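Local coordinates for polysaccharide biosynthesis protein CapD (Bacillus thuringiensis HD-771, PDB 6BWC) that probably acts on UDP-N-acetylglucosamine, with NADP as cofactor, as a short-chain dehydrogenase-type enzyme of CMP-pseudaminic acid biosynthesis, at residues 124-129 and 145-150; 114-119 and 162-167. The protein carries 2 engineered substitutions. All blocks are in the same frame, centred on the assembly; numbering follows the deposited sequence.

Contact 1. Residues 124-129 and 145-150. With NAP (NADP nicotinamide-adenine-dinucleotide phosphate), chain N.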
loop_
_atom_site.group_PDB
_atom_site.type_symbol
_atom_site.label_atom_id
_atom_site.label_comp_id
_atom_site.label_asym_id
_atom_site.label_seq_id
_atom_site.Cartn_x
_atom_site.Cartn_y
_atom_site.Cartn_z
ATOM N N VAL C 124 4.937 7.057 -26.139
ATOM C CA VAL C 124 5.794 6.178 -25.361
ATOM C C VAL C 124 6.280 5.062 -26.262
ATOM O O VAL C 124 5.489 4.484 -27.014
ATOM C CB VAL C 124 5.013 5.498 -24.240
ATOM C CG1 VAL C 124 5.938 4.635 -23.380
ATOM C CG2 VAL C 124 4.280 6.548 -23.425
ATOM N N VAL C 125 7.573 4.758 -26.171
ATOM C CA VAL C 125 8.172 3.610 -26.850
ATOM C C VAL C 125 8.679 2.646 -25.801
ATOM O O VAL C 125 9.573 2.986 -25.039
ATOM C CB VAL C 125 9.323 4.038 -27.766
ATOM C CG1 VAL C 125 10.090 2.825 -28.285
ATOM C CG2 VAL C 125 8.766 4.864 -28.924
ATOM N N PHE C 126 8.075 1.465 -25.751
ATOM C CA PHE C 126 8.566 0.382 -24.921
ATOM C C PHE C 126 9.626 -0.399 -25.705
ATOM O O PHE C 126 9.531 -0.596 -26.936
ATOM C CB PHE C 126 7.428 -0.549 -24.484
ATOM C CG PHE C 126 7.891 -1.737 -23.675
ATOM C CD1 PHE C 126 8.593 -1.550 -22.492
ATOM C CD2 PHE C 126 7.613 -3.036 -24.082
ATOM C CE1 PHE C 126 9.033 -2.624 -21.736
ATOM C CE2 PHE C 126 8.048 -4.122 -23.338
ATOM C CZ PHE C 126 8.769 -3.913 -22.167
ATOM N N THR C 127 10.618 -0.864 -24.968
ATOM C CA THR C 127 11.755 -1.535 -25.527
ATOM C C THR C 127 11.667 -2.990 -25.070
ATOM O O THR C 127 12.047 -3.328 -23.936
ATOM C CB THR C 127 13.004 -0.779 -25.065
ATOM O OG1 THR C 127 13.293 0.236 -26.029
ATOM C CG2 THR C 127 14.166 -1.637 -24.944
ATOM N N SER C 128 11.125 -3.839 -25.953
ATOM C CA SER C 128 10.980 -5.294 -25.700
ATOM C C SER C 128 12.179 -6.009 -26.263
ATOM O O SER C 128 13.034 -5.379 -26.889
ATOM C CB SER C 128 9.713 -5.869 -26.353
ATOM O OG SER C 128 9.517 -7.224 -25.989
ATOM N N SER C 129 12.224 -7.323 -26.025
ATOM C CA SER C 129 13.192 -8.239 -26.642
ATOM C C SER C 129 12.510 -9.231 -27.585
ATOM O O SER C 129 11.309 -9.470 -27.489
ATOM C CB SER C 129 13.907 -9.030 -25.559
ATOM O OG SER C 129 14.618 -10.117 -26.124
ATOM N N THR C 145 4.385 -10.146 -21.518
ATOM C CA THR C 145 3.375 -9.465 -20.702
ATOM C C THR C 145 3.456 -7.943 -20.838
ATOM O O THR C 145 2.446 -7.293 -21.083
ATOM C CB THR C 145 3.463 -9.901 -19.238
ATOM O OG1 THR C 145 2.978 -11.237 -19.138
ATOM C CG2 THR C 145 2.631 -9.027 -18.328
ATOM N N ALA C 146 4.651 -7.381 -20.703
ATOM C CA ALA C 146 4.868 -5.946 -20.966
ATOM C C ALA C 146 4.356 -5.534 -22.348
ATOM O O ALA C 146 3.441 -4.728 -22.430
ATOM C CB ALA C 146 6.327 -5.583 -20.809
ATOM N N GLU C 147 4.911 -6.120 -23.418
ATOM C CA GLU C 147 4.336 -6.014 -24.775
ATOM C C GLU C 147 2.810 -5.982 -24.800
ATOM O O GLU C 147 2.196 -5.154 -25.505
ATOM C CB GLU C 147 4.797 -7.183 -25.640
ATOM C CG GLU C 147 6.194 -6.978 -26.226
ATOM C CD GLU C 147 6.408 -7.683 -27.548
ATOM O OE1 GLU C 147 5.492 -7.650 -28.393
ATOM O OE2 GLU C 147 7.503 -8.242 -27.740
ATOM N N ARG C 148 2.223 -6.892 -24.022
ATOM C CA ARG C 148 0.769 -6.981 -23.879
ATOM C C ARG C 148 0.109 -5.811 -23.167
ATOM O O ARG C 148 -0.941 -5.335 -23.624
ATOM C CB ARG C 148 0.361 -8.311 -23.230
ATOM C CG ARG C 148 -0.255 -9.312 -24.186
ATOM C CD ARG C 148 0.439 -9.383 -25.535
ATOM N NE ARG C 148 0.223 -10.691 -26.142
ATOM C CZ ARG C 148 0.954 -11.203 -27.129
ATOM N NH1 ARG C 148 0.693 -12.426 -27.582
ATOM N NH2 ARG C 148 1.956 -10.511 -27.664
ATOM N N LEU C 149 0.694 -5.365 -22.058
ATOM C CA LEU C 149 0.261 -4.118 -21.402
ATOM C C LEU C 149 0.263 -2.919 -22.363
ATOM O O LEU C 149 -0.637 -2.095 -22.367
ATOM C CB LEU C 149 1.190 -3.769 -20.253
ATOM C CG LEU C 149 0.901 -4.192 -18.835
ATOM C CD1 LEU C 149 -0.008 -5.398 -18.717
ATOM C CD2 LEU C 149 2.244 -4.456 -18.171
ATOM N N ILE C 150 1.298 -2.829 -23.172
ATOM C CA ILE C 150 1.435 -1.737 -24.126
ATOM C C ILE C 150 0.299 -1.701 -25.150
ATOM O O ILE C 150 -0.269 -0.640 -25.368
ATOM C CB ILE C 150 2.836 -1.782 -24.800
ATOM C CG1 ILE C 150 3.923 -1.409 -23.761
ATOM C CG2 ILE C 150 2.903 -0.879 -26.039
ATOM C CD1 ILE C 150 3.961 0.067 -23.356
HETATM P PA NAP N . 21.090 -1.769 -19.160
HETATM O O1A NAP N . 22.436 -1.294 -19.629
HETATM O O2A NAP N . 21.084 -2.702 -17.997
HETATM O O5B NAP N . 20.145 -0.525 -18.851
HETATM C C5B NAP N . 19.138 -0.632 -17.842
HETATM C C4B NAP N . 18.705 0.766 -17.410
HETATM O O4B NAP N . 17.567 0.751 -16.551
HETATM C C3B NAP N . 19.794 1.416 -16.599
HETATM O O3B NAP N . 19.676 2.806 -16.887
HETATM C C2B NAP N . 19.420 1.069 -15.181
HETATM O O2B NAP N . 20.092 1.955 -14.311
HETATM C C1B NAP N . 17.898 1.209 -15.234
HETATM N N9A NAP N . 17.028 0.461 -14.263
HETATM C C8A NAP N . 17.043 -0.850 -13.886
HETATM N N7A NAP N . 16.041 -1.144 -12.988
HETATM C C5A NAP N . 15.362 -0.001 -12.789
HETATM C C6A NAP N . 14.203 0.454 -11.980
HETATM N N6A NAP N . 13.528 -0.379 -11.176
HETATM N N1A NAP N . 13.820 1.738 -12.068
HETATM C C2A NAP N . 14.454 2.627 -12.853
HETATM N N3A NAP N . 15.515 2.298 -13.608
HETATM C C4A NAP N . 16.008 1.035 -13.626
HETATM O O3 NAP N . 20.226 -2.436 -20.350
HETATM P PN NAP N . 20.306 -2.124 -21.938
HETATM O O1N NAP N . 20.513 -0.642 -22.217
HETATM O O2N NAP N . 21.187 -3.152 -22.579
HETATM O O5D NAP N . 18.852 -2.562 -22.411
HETATM C C5D NAP N . 17.808 -1.623 -22.358
HETATM C C4D NAP N . 16.487 -2.290 -22.726
HETATM O O4D NAP N . 16.696 -3.047 -23.926
HETATM C C3D NAP N . 15.850 -3.249 -21.705
HETATM O O3D NAP N . 14.463 -2.924 -21.581
HETATM C C2D NAP N . 16.015 -4.630 -22.294
HETATM O O2D NAP N . 14.921 -5.499 -21.982
HETATM C C1D NAP N . 16.077 -4.331 -23.792
HETATM N N1N NAP N . 16.817 -5.317 -24.591
HETATM C C2N NAP N . 18.157 -5.331 -24.501
HETATM C C3N NAP N . 18.956 -6.211 -25.208
HETATM C C7N NAP N . 20.440 -6.245 -25.080
HETATM O O7N NAP N . 21.045 -7.180 -25.609
HETATM N N7N NAP N . 21.107 -5.316 -24.392
HETATM C C4N NAP N . 18.313 -7.163 -26.149
HETATM C C5N NAP N . 16.849 -7.068 -26.162
HETATM C C6N NAP N . 16.156 -6.138 -25.406
HETATM P P2B NAP N . 20.249 1.637 -12.738
HETATM O O1X NAP N . 21.274 2.695 -12.379
HETATM O O2X NAP N . 18.906 1.949 -12.113
HETATM O O3X NAP N . 20.695 0.160 -12.614
#
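In the beta-alpha-beta unit of the Rossmann-type domain that runs from strand 123-129 through helix 138-156 to strand 163-169, Phe-126 and Ser-128 meet Ala-146, Glu-147 and Ile-150. The short strand and helix segments run roughly antiparallel, at 149°, with their axes 9.0 Å apart at closest approach. Phe-126 turns its CG anti to the backbone N (chi1 177°), which sends the ring out to the helix. There CZ lies 3.3 Å from Ala-146 CB, with CE2 also near that methyl; alanine suits the place by its small size beside the ring. Nearer the strand, Phe-126 CB is 3.7 Å from Ile-150 CG1, and the CG1-CD1 arm of Ile-150 lies against the root of the aromatic side chain, crossing it at a slant.

The polar part lies at the C-terminal end of the strand. Ser-128 OG is 2.9 Å from Glu-147 OE2 and 3.2 Å from Ser-129 O, so its one proton has two acceptors to choose from. Serine is small enough to fit beside the aliphatic CG of Glu-147 while offering this hydroxyl. The buried carboxylate also forms a salt bridge through OE1 with Arg-168, which would offset its charge.

The strand's other side faces NADP: the Thr-127 methyl lies against the nicotinamide ribose, and Ser-129 CB is 3.6 Å from C5N of the nicotinamide, while Ser-129 OG hydrogen-bonds to the UDP-sugar. Tyr-139 and Lys-143 of the same helix have the YxxxK spacing of short-chain dehydrogenases. Helix 98-118 packs against Ala-146, strand 163-169 lies beside Phe-126, and Asn-138 of a second subunit hydrogen-bonds to Thr-145.

Contact 2. Residues 114-119 and 162-167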
loop_
_atom_site.group_PDB
_atom_site.type_symbol
_atom_site.label_atom_id
_atom_site.label_comp_id
_atom_site.label_asym_id
_atom_site.label_seq_id
_atom_site.Cartn_x
_atom_site.Cartn_y
_atom_site.Cartn_z
ATOM N N LYS C 114 0.200 4.146 -16.942
ATOM C CA LYS C 114 -0.708 4.896 -16.088
ATOM C C LYS C 114 -0.258 6.360 -15.903
ATOM O O LYS C 114 -1.058 7.285 -16.005
ATOM C CB LYS C 114 -0.744 4.177 -14.745
ATOM C CG LYS C 114 -1.810 4.630 -13.770
ATOM C CD LYS C 114 -1.615 3.980 -12.383
ATOM C CE LYS C 114 -2.160 4.874 -11.235
ATOM N NZ LYS C 114 -1.346 4.798 -9.972
ATOM N N ALA C 115 1.031 6.548 -15.635
ATOM C CA ALA C 115 1.624 7.867 -15.436
ATOM C C ALA C 115 1.645 8.722 -16.706
ATOM O O ALA C 115 1.510 9.965 -16.641
ATOM C CB ALA C 115 3.045 7.724 -14.919
ATOM N N ALA C 116 1.876 8.056 -17.843
ATOM C CA ALA C 116 1.969 8.704 -19.141
ATOM C C ALA C 116 0.606 9.212 -19.610
ATOM O O ALA C 116 0.502 10.332 -20.153
ATOM C CB ALA C 116 2.561 7.736 -20.144
ATOM N N ILE C 117 -0.434 8.401 -19.380
ATOM C CA ILE C 117 -1.818 8.840 -19.611
ATOM C C ILE C 117 -2.163 10.013 -18.713
ATOM O O ILE C 117 -2.710 10.990 -19.190
ATOM C CB ILE C 117 -2.835 7.697 -19.402
ATOM C CG1 ILE C 117 -2.677 6.667 -20.527
ATOM C CG2 ILE C 117 -4.272 8.223 -19.354
ATOM C CD1 ILE C 117 -3.220 5.304 -20.189
ATOM N N ALA C 118 -1.820 9.917 -17.428
ATOM C CA ALA C 118 -2.168 10.953 -16.441
ATOM C C ALA C 118 -1.524 12.313 -16.737
ATOM O O ALA C 118 -2.167 13.331 -16.528
ATOM C CB ALA C 118 -1.829 10.496 -15.021
ATOM N N GLN C 119 -0.282 12.323 -17.232
ATOM C CA GLN C 119 0.432 13.576 -17.576
ATOM C C GLN C 119 0.249 14.061 -19.028
ATOM O O GLN C 119 0.868 15.064 -19.446
ATOM C CB GLN C 119 1.924 13.441 -17.249
ATOM C CG GLN C 119 2.189 13.332 -15.759
ATOM C CD GLN C 119 2.224 14.678 -15.059
ATOM O OE1 GLN C 119 1.673 15.667 -15.552
ATOM N NE2 GLN C 119 2.913 14.734 -13.915
ATOM N N THR C 162 -2.409 10.096 -25.830
ATOM C CA THR C 162 -1.132 9.382 -25.619
ATOM C C THR C 162 -1.014 8.105 -26.448
ATOM O O THR C 162 -1.855 7.253 -26.381
ATOM C CB THR C 162 -0.908 9.001 -24.134
ATOM O OG1 THR C 162 -0.854 10.182 -23.343
ATOM C CG2 THR C 162 0.406 8.256 -23.941
ATOM N N THR C 163 0.080 7.965 -27.166
ATOM C CA THR C 163 0.291 6.861 -28.082
ATOM C C THR C 163 1.226 5.823 -27.434
ATOM O O THR C 163 2.114 6.206 -26.689
ATOM C CB THR C 163 0.828 7.448 -29.398
ATOM O OG1 THR C 163 -0.151 7.238 -30.412
ATOM C CG2 THR C 163 2.188 6.844 -29.830
ATOM N N PHE C 164 1.045 4.531 -27.701
ATOM C CA PHE C 164 1.977 3.516 -27.184
ATOM C C PHE C 164 2.499 2.588 -28.272
ATOM O O PHE C 164 1.743 2.144 -29.124
ATOM C CB PHE C 164 1.304 2.686 -26.113
ATOM C CG PHE C 164 0.798 3.490 -24.948
ATOM C CD1 PHE C 164 1.639 3.789 -23.884
ATOM C CD2 PHE C 164 -0.530 3.937 -24.916
ATOM C CE1 PHE C 164 1.169 4.526 -22.804
ATOM C CE2 PHE C 164 -1.008 4.668 -23.851
ATOM C CZ PHE C 164 -0.162 4.960 -22.790
ATOM N N THR C 165 3.794 2.292 -28.249
ATOM C CA THR C 165 4.409 1.463 -29.274
ATOM C C THR C 165 5.524 0.631 -28.687
ATOM O O THR C 165 6.227 1.078 -27.785
ATOM C CB THR C 165 5.059 2.315 -30.384
ATOM O OG1 THR C 165 4.319 3.525 -30.584
ATOM C CG2 THR C 165 5.123 1.545 -31.669
ATOM N N SER C 166 5.720 -0.556 -29.248
ATOM C CA SER C 166 6.836 -1.402 -28.892
ATOM C C SER C 166 7.848 -1.523 -30.036
ATOM O O SER C 166 7.507 -1.567 -31.210
ATOM C CB SER C 166 6.320 -2.774 -28.482
ATOM O OG SER C 166 5.763 -2.703 -27.185
ATOM N N VAL C 167 9.110 -1.563 -29.663
ATOM C CA VAL C 167 10.216 -1.853 -30.559
ATOM C C VAL C 167 10.636 -3.257 -30.101
ATOM O O VAL C 167 10.063 -3.738 -29.127
ATOM C CB VAL C 167 11.245 -0.713 -30.404
ATOM C CG1 VAL C 167 12.647 -1.192 -30.164
ATOM C CG2 VAL C 167 11.177 0.203 -31.600
#
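Ala-116 and Ile-117, in the last turn of helix 98-118, meet Thr-162 and Phe-164 where strand 163-169 begins. Ala-116 comes first along the helix and points its CB toward the strand. This methyl lies 4.4 Å from Phe-164 CE1, oblique to the ring, and equally far from Thr-162 CG2. A bare methyl suits the position, since it lets the helix sit beside both a ring and a branched side chain. The carbonyl of Ala-116 also comes within 3.5 Å of Thr-162 OG1, but the hydroxyl has its hydrogen bond elsewhere, with Val-121 O in the link that follows the helix.

Ile-117 is next, and its side chain reaches the rim of the same ring. CG1 sits 3.8 Å from Phe-164 CZ, close to the ring plane, and CD1 follows at 4.0 Å from CZ, so two successive carbons of the isoleucine bear on one aromatic corner. The two side chains cross at about a right angle. Phe-164 gets there with its CG beside the backbone N and anti to the carbonyl carbon (chi1 -58°), which carries CZ out to the helix although the CB itself does not aim at it. Ala-118, the last residue of the helix, faces helix 69-75, against Tyr-69 and Phe-73.

Phe-164 also packs on Val-124 of the neighbouring strand, which Ala-116 touches too. The chemistry is therefore mainly that of aliphatic carbon against an aromatic ring, with Ile-117 at its edge: apolar burial and dispersion probably contribute most of what this small contact offers, and the one hydroxyl at the border is satisfied by a backbone carbonyl.

Overall arrangement
The two contacts lie on one sheet, their centres about 10 Å apart, and join where strands 123-129 and 163-169 run side by side in parallel. Probable hydrogen bonds link them, from Phe-126 N to Thr-165 O (2.8 Å) and from Val-167 N to Phe-126 O (2.9 Å), while Ile-150 CG2 packs 3.6 Å from Ser-166 OG. The strand of contact 1 is the next element after helix 98-118, and that of contact 2 the next after helix 138-156, so chain order interlocks them. Contact 1, with residues 127-129 in the NADP pocket, holds the ligand end of the unit; contact 2 lies where strand 163-169 begins, its centre about 18 Å from the centre of the chain against about 11 Å for contact 1.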